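Local coordinates for protein chitinase (Paenibacillus sp. FPU-7, PDB 5GZT) that probably cleaves beta-1,4 linkages between N-acetylglucosamine units at random internal positions of chitin and chitodextrins, at residues P182-I187 and V264-V269; D207-I212 and K258-S263; G700-V705 and Y718-T723. All coordinates share one frame; numbering follows the deposited sequence.

Interaction 1: P182-I187 and V264-V269; sequences PVVKLI and VTSDTV
Ser266 reaches across to Pro182 and makes the one direct hydrogen bond between the segments, OG giving its proton to Pro182 O at 2.6 Å. The hydroxyl stands anti to its own backbone N (chi1 -180°), which swings it off the 264-269 backbone toward the proline carbonyl. It approaches that carbonyl from above, 44° out of the plane. Beside this bond the edge of the proline ring approaches the Val264 carbonyl, Pro182 CG being 3.4 Å from Val264 O, and its CD is in loose contact with Val264 CG2.

Farther along, the contact turns apolar. Val269 uses both branches: CG2 rests against the Val184 backbone, 3.3 Å from Val184 O, and also meets Val184 CB, whereas CG1 packs on Leu186 CD1 at 3.9 Å, the two side chains sliding past each other in opposite directions. Between the polar and apolar ends sits a bridging water, which accepts from Val184 N at 3.0 Å and donates to Asp267 O at 3.0 Å.

The segments run within 12° of each other, yet they belong to different sheets. Val184 and Leu186 also lie on Phe201 of strand 197-203, their partner strand in a four-stranded antiparallel sheet, and touch Thr259 and Val257 of strand 251-261. The same strand holds the other segment, through backbone hydrogen bonds of Ser266 with Thr259 and of Val269 with Val257.

The contact therefore brings the edge strand 184-191 alongside the start of strand 264-284 by side chains and water rather than by direct backbone pairing. Its chemistry implies the carbonyl of a buried proline, satisfied by a serine hydroxyl, a peptide N-H served by water, and an apolar patch of Val184, Leu186 and Val269 beside them.

Interaction 2: D207-I212 and K258-S263; sequences DNNATI and KTAKGS
Asn209 is turned toward Ala260 by a first torsion well off a staggered position (chi1 91°), and Asp207 toward Lys261 by a CG lying opposite its backbone N (chi1 -173°). Asn209 OD1 accepts a hydrogen bond from Ala260 N at 3.1 Å, but it also comes within 2.6 Å of Ala260 O, a second acceptor, so the exact setting of this amide is somewhat doubtful. With an alanine here, the Ala260 N-H would probably lose this side-chain acceptor and a gap would open beside the Ala260 methyl. Asp207 instead lies across the inner part of the Lys261 chain; the charged atoms Asp207 OD2 and Lys261 NZ are 5.6 Å apart, and any attraction acts at a distance.

Thr211 and Lys258 form an antiparallel hydrogen-bonded pair. Thr211 N gives a fairly straight bond to Lys258 O at 2.8 Å, and Lys258 N returns a longer one to Thr211 O at 3.2 Å. On the face that Thr211 and Lys258 share, the lysine chain crosses the threonine, with Thr211 CG2 a tight 3.3 Å from Lys258 CE. Toward the face of Ala210 and Thr259, Ala210 CB meets Thr259 CG2 at 3.8 Å.

Strand 210-215 lies between strands 221-225 and 251-261, with Asn209 also touching Glu227 of helix 226-229, while strand 264-284 flanks 251-261 and Pro182 packs on Thr259 and Lys261.

Interaction 3: G700-V705 and Y718-T723; sequences GITYTV and YVNGGT. With FMT (formic acid), chain J.
A beta hairpin of strands 703-707 and 714-723 pairs Tyr703 with Val719 and Thr704 with Tyr718, the two pairs on different faces. Thr704 and Tyr718 are a hydrogen-bonded antiparallel pair: Thr704 N donates to Tyr718 O at 3.0 Å, in the carbonyl plane, and Tyr718 N donates to Thr704 O at 2.8 Å. On the same face Thr704 OG1 lies near the ring plane of Tyr718, at the CD2 edge. A third backbone bond, Asn720 N to Thr702 O at 2.9 Å, extends the pairing.

This hairpin is part of the immunoglobulin-like domain of the chitinase, where strand 714-723 is the middle strand of a three-stranded antiparallel sheet, with strand 668-678 on its other side. Ile701 and Val719 both touch Leu669 of that strand, and Ile701 CG2 meets Val719 CG1 at 3.9 Å.

Past Asn720 the direct pairing gives way to water, which accepts from Thr702 N at 3.0 Å and donates to Gly721 O at 2.6 Å. Here Ile701 CD1 presses on the backbone, 3.6 Å from Gly722 C.

Tyr703 turns its ring away from the partner strand, CG placed between its backbone N and carbonyl carbon (chi1 60°). Its OH donates at 2.7 Å to O1 of a formic acid molecule, probably from the crystallisation liquor, which is also hydrogen-bonded to Val694 N.

From the N terminus, the chain opens interaction 1 at 182-187 and then interaction 2 at 207-212. Residues 258-263 close interaction 2, and the directly following 264-269 close interaction 1, so the shorter loop lies wholly within the longer one and the two do not cross. They are physically joined as well, since strands 251-261 and 264-284 are sheet neighbours, and the centres of the two interactions lie about 9 Å apart. Interaction 1 ties edge strand 184-191 to strand 264-284, and interaction 2 ties strand 210-215 to strand 251-261. Interaction 3 comes much later, in series, closing a short hairpin of the immunoglobulin-like domain, its centre about 75 Å from the centres of interactions 1 and 2.

Interaction 1: P182-I187 and V264-V269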
loop_
_atom_site.group_PDB
_atom_site.type_symbol
_atom_site.label_atom_id
_atom_site.label_comp_id
_atom_site.label_asym_id
_atom_site.label_seq_id
_atom_site.Cartn_x
_atom_site.Cartn_y
_atom_site.Cartn_z
ATOM N N PRO B 182 -35.927 -12.248 15.885
ATOM C CA PRO B 182 -34.629 -11.567 15.966
ATOM C C PRO B 182 -34.208 -10.978 14.611
ATOM O O PRO B 182 -33.982 -11.716 13.647
ATOM C CB PRO B 182 -33.663 -12.666 16.441
ATOM C CG PRO B 182 -34.322 -13.954 16.092
ATOM C CD PRO B 182 -35.803 -13.711 16.075
ATOM N N VAL B 183 -34.156 -9.648 14.558
ATOM C CA VAL B 183 -33.674 -8.885 13.404
ATOM C C VAL B 183 -32.328 -8.280 13.813
ATOM O O VAL B 183 -32.209 -7.771 14.938
ATOM C CB VAL B 183 -34.700 -7.779 13.025
ATOM C CG1 VAL B 183 -34.112 -6.724 12.083
ATOM C CG2 VAL B 183 -35.950 -8.408 12.424
ATOM N N VAL B 184 -31.326 -8.356 12.923
ATOM C CA VAL B 184 -30.021 -7.643 13.080
ATOM C C VAL B 184 -29.918 -6.468 12.114
ATOM O O VAL B 184 -29.908 -6.701 10.917
ATOM C CB VAL B 184 -28.806 -8.571 12.781
ATOM C CG1 VAL B 184 -27.491 -7.771 12.803
ATOM C CG2 VAL B 184 -28.772 -9.760 13.747
ATOM N N LYS B 185 -29.834 -5.237 12.626
ATOM C CA LYS B 185 -29.468 -4.034 11.825
ATOM C C LYS B 185 -27.995 -3.559 12.011
ATOM O O LYS B 185 -27.581 -3.209 13.123
ATOM C CB LYS B 185 -30.367 -2.861 12.170
ATOM C CG LYS B 185 -31.850 -3.140 11.984
ATOM C CD LYS B 185 -32.715 -1.904 12.264
ATOM C CE LYS B 185 -32.422 -0.724 11.345
ATOM N NZ LYS B 185 -32.363 -1.120 9.908
ATOM N N LEU B 186 -27.237 -3.498 10.909
ATOM C CA LEU B 186 -25.851 -2.961 10.897
ATOM C C LEU B 186 -25.863 -1.444 11.072
ATOM O O LEU B 186 -26.568 -0.764 10.334
ATOM C CB LEU B 186 -25.140 -3.304 9.573
ATOM C CG LEU B 186 -25.100 -4.806 9.198
ATOM C CD1 LEU B 186 -24.344 -5.124 7.908
ATOM C CD2 LEU B 186 -24.575 -5.654 10.354
ATOM N N ILE B 187 -25.121 -0.927 12.056
ATOM C CA ILE B 187 -24.987 0.538 12.302
ATOM C C ILE B 187 -23.786 1.118 11.476
ATOM O O ILE B 187 -23.909 2.208 10.853
ATOM C CB ILE B 187 -24.854 0.841 13.846
ATOM C CG1 ILE B 187 -26.241 0.833 14.565
ATOM C CG2 ILE B 187 -24.127 2.157 14.145
ATOM C CD1 ILE B 187 -26.976 2.187 14.685
ATOM N N VAL B 264 -35.104 -20.292 16.515
ATOM C CA VAL B 264 -35.458 -19.076 15.727
ATOM C C VAL B 264 -34.190 -18.250 15.352
ATOM O O VAL B 264 -33.777 -17.335 16.071
ATOM C CB VAL B 264 -36.617 -18.196 16.346
ATOM C CG1 VAL B 264 -37.943 -18.951 16.339
ATOM C CG2 VAL B 264 -36.337 -17.688 17.756
ATOM N N THR B 265 -33.597 -18.616 14.205
ATOM C CA THR B 265 -32.295 -18.113 13.723
ATOM C C THR B 265 -32.472 -16.947 12.717
ATOM O O THR B 265 -33.138 -17.096 11.682
ATOM C CB THR B 265 -31.448 -19.297 13.156
ATOM O OG1 THR B 265 -30.079 -19.097 13.485
ATOM C CG2 THR B 265 -31.610 -19.547 11.608
ATOM N N SER B 266 -31.882 -15.792 13.035
ATOM C CA SER B 266 -32.175 -14.529 12.320
ATOM C C SER B 266 -31.743 -14.523 10.848
ATOM O O SER B 266 -30.940 -15.363 10.402
ATOM C CB SER B 266 -31.513 -13.323 13.030
ATOM O OG SER B 266 -31.778 -12.076 12.379
ATOM N N ASP B 267 -32.314 -13.567 10.109
ATOM C CA ASP B 267 -31.807 -13.183 8.796
ATOM C C ASP B 267 -30.323 -12.862 8.928
ATOM O O ASP B 267 -29.952 -12.064 9.788
ATOM C CB ASP B 267 -32.556 -11.948 8.258
ATOM C CG ASP B 267 -33.855 -12.303 7.532
ATOM O OD1 ASP B 267 -34.136 -13.505 7.311
ATOM O OD2 ASP B 267 -34.595 -11.369 7.159
ATOM N N THR B 268 -29.507 -13.542 8.110
ATOM C CA THR B 268 -28.038 -13.334 8.004
ATOM C C THR B 268 -27.769 -12.005 7.247
ATOM O O THR B 268 -28.215 -11.839 6.131
ATOM C CB THR B 268 -27.362 -14.580 7.332
ATOM O OG1 THR B 268 -27.180 -15.602 8.313
ATOM C CG2 THR B 268 -26.007 -14.275 6.711
ATOM N N VAL B 269 -27.094 -11.045 7.877
ATOM C CA VAL B 269 -26.777 -9.762 7.206
ATOM C C VAL B 269 -25.267 -9.729 6.938
ATOM O O VAL B 269 -24.464 -10.364 7.656
ATOM C CB VAL B 269 -27.231 -8.510 8.008
ATOM C CG1 VAL B 269 -27.497 -7.336 7.071
ATOM C CG2 VAL B 269 -28.481 -8.799 8.826
HETATM O O HOH W 1 -31.466 -9.510 10.144
#

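Interaction 2: D207-I212 and K258-S263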
loop_
_atom_site.group_PDB
_atom_site.type_symbol
_atom_site.label_atom_id
_atom_site.label_comp_id
_atom_site.label_asym_id
_atom_site.label_seq_id
_atom_site.Cartn_x
_atom_site.Cartn_y
_atom_site.Cartn_z
ATOM N N ASP B 207 -30.904 -12.313 22.432
ATOM C CA ASP B 207 -31.000 -13.476 23.314
ATOM C C ASP B 207 -29.608 -13.997 23.603
ATOM O O ASP B 207 -29.338 -15.215 23.529
ATOM C CB ASP B 207 -31.935 -14.554 22.722
ATOM C CG ASP B 207 -32.229 -15.743 23.696
ATOM O OD1 ASP B 207 -32.225 -15.557 24.938
ATOM O OD2 ASP B 207 -32.452 -16.875 23.191
ATOM N N ASN B 208 -28.720 -13.062 23.956
ATOM C CA ASN B 208 -27.423 -13.424 24.468
ATOM C C ASN B 208 -26.724 -14.465 23.551
ATOM O O ASN B 208 -26.118 -15.449 24.019
ATOM C CB ASN B 208 -27.613 -13.954 25.891
ATOM C CG ASN B 208 -26.343 -13.922 26.698
ATOM O OD1 ASN B 208 -25.690 -14.956 26.876
ATOM N ND2 ASN B 208 -25.966 -12.730 27.177
ATOM N N ASN B 209 -26.857 -14.259 22.240
ATOM C CA ASN B 209 -26.129 -15.056 21.263
ATOM C C ASN B 209 -26.123 -14.341 19.916
ATOM O O ASN B 209 -27.050 -13.555 19.568
ATOM C CB ASN B 209 -26.696 -16.471 21.099
ATOM C CG ASN B 209 -27.753 -16.550 20.008
ATOM O OD1 ASN B 209 -28.733 -15.798 20.018
ATOM N ND2 ASN B 209 -27.542 -17.434 19.045
ATOM N N ALA B 210 -25.058 -14.639 19.179
ATOM C CA ALA B 210 -24.848 -14.163 17.813
ATOM C C ALA B 210 -23.565 -14.768 17.287
ATOM O O ALA B 210 -22.661 -15.185 18.057
ATOM C CB ALA B 210 -24.787 -12.641 17.731
ATOM N N THR B 211 -23.510 -14.806 15.962
ATOM C CA THR B 211 -22.439 -15.484 15.234
ATOM C C THR B 211 -21.949 -14.573 14.040
ATOM O O THR B 211 -22.752 -14.052 13.210
ATOM C CB THR B 211 -22.854 -16.971 14.914
ATOM O OG1 THR B 211 -22.397 -17.372 13.615
ATOM C CG2 THR B 211 -24.398 -17.200 15.029
ATOM N N ILE B 212 -20.636 -14.318 14.024
ATOM C CA ILE B 212 -20.010 -13.415 13.037
ATOM C C ILE B 212 -18.981 -14.215 12.290
ATOM O O ILE B 212 -18.144 -14.874 12.945
ATOM C CB ILE B 212 -19.321 -12.214 13.710
ATOM C CG1 ILE B 212 -20.373 -11.260 14.281
ATOM C CG2 ILE B 212 -18.448 -11.441 12.711
ATOM C CD1 ILE B 212 -19.830 -10.297 15.301
ATOM N N LYS B 258 -25.424 -12.592 12.373
ATOM C CA LYS B 258 -26.796 -13.017 12.691
ATOM C C LYS B 258 -26.893 -13.396 14.184
ATOM O O LYS B 258 -25.907 -13.905 14.785
ATOM C CB LYS B 258 -27.206 -14.214 11.839
ATOM C CG LYS B 258 -26.092 -15.227 11.748
ATOM C CD LYS B 258 -26.525 -16.618 11.329
ATOM C CE LYS B 258 -25.732 -17.665 12.098
ATOM N NZ LYS B 258 -25.726 -18.962 11.383
ATOM N N THR B 259 -28.084 -13.120 14.742
ATOM C CA THR B 259 -28.533 -13.531 16.091
ATOM C C THR B 259 -29.487 -14.758 16.040
ATOM O O THR B 259 -29.906 -15.202 14.964
ATOM C CB THR B 259 -29.277 -12.361 16.814
ATOM O OG1 THR B 259 -30.255 -11.751 15.941
ATOM C CG2 THR B 259 -28.288 -11.296 17.285
ATOM N N ALA B 260 -29.829 -15.302 17.208
ATOM C CA ALA B 260 -30.925 -16.288 17.307
ATOM C C ALA B 260 -31.603 -16.242 18.676
ATOM O O ALA B 260 -31.233 -15.429 19.525
ATOM C CB ALA B 260 -30.417 -17.696 17.004
ATOM N N LYS B 261 -32.634 -17.075 18.843
ATOM C CA LYS B 261 -33.135 -17.512 20.160
ATOM C C LYS B 261 -33.486 -18.996 20.053
ATOM O O LYS B 261 -34.565 -19.330 19.551
ATOM C CB LYS B 261 -34.374 -16.732 20.621
ATOM C CG LYS B 261 -34.262 -15.219 20.566
ATOM C CD LYS B 261 -35.078 -14.570 19.456
ATOM C CE LYS B 261 -36.233 -13.740 19.992
ATOM N NZ LYS B 261 -37.035 -14.439 21.016
ATOM N N GLY B 262 -32.568 -19.871 20.487
ATOM C CA GLY B 262 -32.723 -21.337 20.390
ATOM C C GLY B 262 -33.683 -21.822 19.311
ATOM O O GLY B 262 -34.874 -21.943 19.571
ATOM N N SER B 263 -33.161 -22.084 18.110
ATOM C CA SER B 263 -33.944 -22.448 16.896
ATOM C C SER B 263 -34.283 -21.234 16.017
ATOM O O SER B 263 -33.787 -21.163 14.889
ATOM C CB SER B 263 -35.210 -23.276 17.192
ATOM O OG SER B 263 -35.686 -23.918 16.023
#

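Interaction 3: G700-V705 and Y718-T723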
loop_
_atom_site.group_PDB
_atom_site.type_symbol
_atom_site.label_atom_id
_atom_site.label_comp_id
_atom_site.label_asym_id
_atom_site.label_seq_id
_atom_site.Cartn_x
_atom_site.Cartn_y
_atom_site.Cartn_z
ATOM N N GLY B 700 42.365 14.454 26.176
ATOM C CA GLY B 700 43.178 15.545 25.646
ATOM C C GLY B 700 43.077 15.629 24.114
ATOM O O GLY B 700 43.600 16.606 23.562
ATOM N N ILE B 701 42.370 14.679 23.449
ATOM C CA ILE B 701 42.133 14.764 22.038
ATOM C C ILE B 701 40.754 15.399 21.825
ATOM O O ILE B 701 39.765 14.948 22.356
ATOM C CB ILE B 701 42.208 13.448 21.322
ATOM C CG1 ILE B 701 43.530 12.694 21.491
ATOM C CG2 ILE B 701 41.958 13.669 19.832
ATOM C CD1 ILE B 701 44.674 13.468 20.958
ATOM N N THR B 702 40.711 16.503 21.099
ATOM C CA THR B 702 39.410 17.179 20.872
ATOM C C THR B 702 38.679 16.644 19.612
ATOM O O THR B 702 39.268 16.035 18.742
ATOM C CB THR B 702 39.600 18.673 20.794
ATOM O OG1 THR B 702 40.481 18.955 19.712
ATOM C CG2 THR B 702 40.222 19.133 22.113
ATOM N N TYR B 703 37.372 16.794 19.590
ATOM C CA TYR B 703 36.612 16.351 18.448
ATOM C C TYR B 703 35.414 17.261 18.362
ATOM O O TYR B 703 35.009 17.870 19.346
ATOM C CB TYR B 703 36.130 14.896 18.648
ATOM C CG TYR B 703 35.254 14.728 19.855
ATOM C CD1 TYR B 703 35.794 14.450 21.126
ATOM C CD2 TYR B 703 33.892 14.823 19.756
ATOM C CE1 TYR B 703 34.981 14.301 22.248
ATOM C CE2 TYR B 703 33.069 14.667 20.884
ATOM C CZ TYR B 703 33.650 14.379 22.096
ATOM O OH TYR B 703 32.870 14.254 23.165
ATOM N N THR B 704 34.802 17.279 17.192
ATOM C CA THR B 704 33.492 17.979 16.999
ATOM C C THR B 704 32.552 17.039 16.235
ATOM O O THR B 704 33.030 16.003 15.638
ATOM C CB THR B 704 33.721 19.216 16.115
ATOM O OG1 THR B 704 34.311 18.813 14.893
ATOM C CG2 THR B 704 34.667 20.232 16.720
ATOM N N VAL B 705 31.235 17.285 16.292
ATOM C CA VAL B 705 30.308 16.506 15.519
ATOM C C VAL B 705 29.578 17.477 14.577
ATOM O O VAL B 705 29.390 18.615 14.939
ATOM C CB VAL B 705 29.310 15.744 16.360
ATOM C CG1 VAL B 705 30.059 14.874 17.349
ATOM C CG2 VAL B 705 28.404 16.714 17.100
ATOM N N TYR B 718 34.503 14.569 13.779
ATOM C CA TYR B 718 35.840 15.024 13.351
ATOM C C TYR B 718 36.794 14.876 14.555
ATOM O O TYR B 718 36.594 15.511 15.609
ATOM C CB TYR B 718 35.804 16.496 12.888
ATOM C CG TYR B 718 34.886 16.741 11.672
ATOM C CD1 TYR B 718 35.248 16.373 10.368
ATOM C CD2 TYR B 718 33.660 17.372 11.842
ATOM C CE1 TYR B 718 34.375 16.584 9.302
ATOM C CE2 TYR B 718 32.845 17.634 10.797
ATOM C CZ TYR B 718 33.154 17.237 9.562
ATOM O OH TYR B 718 32.159 17.512 8.600
ATOM N N VAL B 719 37.745 13.945 14.461
ATOM C CA VAL B 719 38.760 13.763 15.516
ATOM C C VAL B 719 39.910 14.687 15.124
ATOM O O VAL B 719 40.511 14.571 14.053
ATOM C CB VAL B 719 39.213 12.294 15.591
ATOM C CG1 VAL B 719 40.308 12.120 16.626
ATOM C CG2 VAL B 719 38.013 11.428 15.999
ATOM N N ASN B 720 40.228 15.591 15.995
ATOM C CA ASN B 720 41.323 16.547 15.767
ATOM C C ASN B 720 42.667 15.979 15.709
ATOM O O ASN B 720 43.572 16.501 14.997
ATOM C CB ASN B 720 41.402 17.486 16.897
ATOM C CG ASN B 720 41.170 18.851 16.464
ATOM O OD1 ASN B 720 42.075 19.458 15.814
ATOM N ND2 ASN B 720 39.937 19.377 16.755
ATOM N N GLY B 721 42.918 14.917 16.448
ATOM C CA GLY B 721 44.305 14.484 16.332
ATOM C C GLY B 721 45.170 15.159 17.409
ATOM O O GLY B 721 44.831 16.262 17.953
ATOM N N GLY B 722 46.245 14.460 17.741
ATOM C CA GLY B 722 47.106 14.926 18.787
ATOM C C GLY B 722 47.845 13.729 19.381
ATOM O O GLY B 722 47.989 12.697 18.714
ATOM N N THR B 723 48.334 13.919 20.596
ATOM C CA THR B 723 49.297 13.001 21.216
ATOM C C THR B 723 48.554 12.314 22.332
ATOM O O THR B 723 48.057 12.951 23.215
ATOM C CB THR B 723 50.495 13.750 21.803
ATOM O OG1 THR B 723 51.136 14.468 20.747
ATOM C CG2 THR B 723 51.597 12.676 22.443
HETATM C C FMT J . 29.969 14.121 24.085
HETATM O O1 FMT J . 30.150 14.085 22.835
HETATM O O2 FMT J . 28.824 14.558 24.707
HETATM O O HOH W 2 43.255 17.323 19.694
#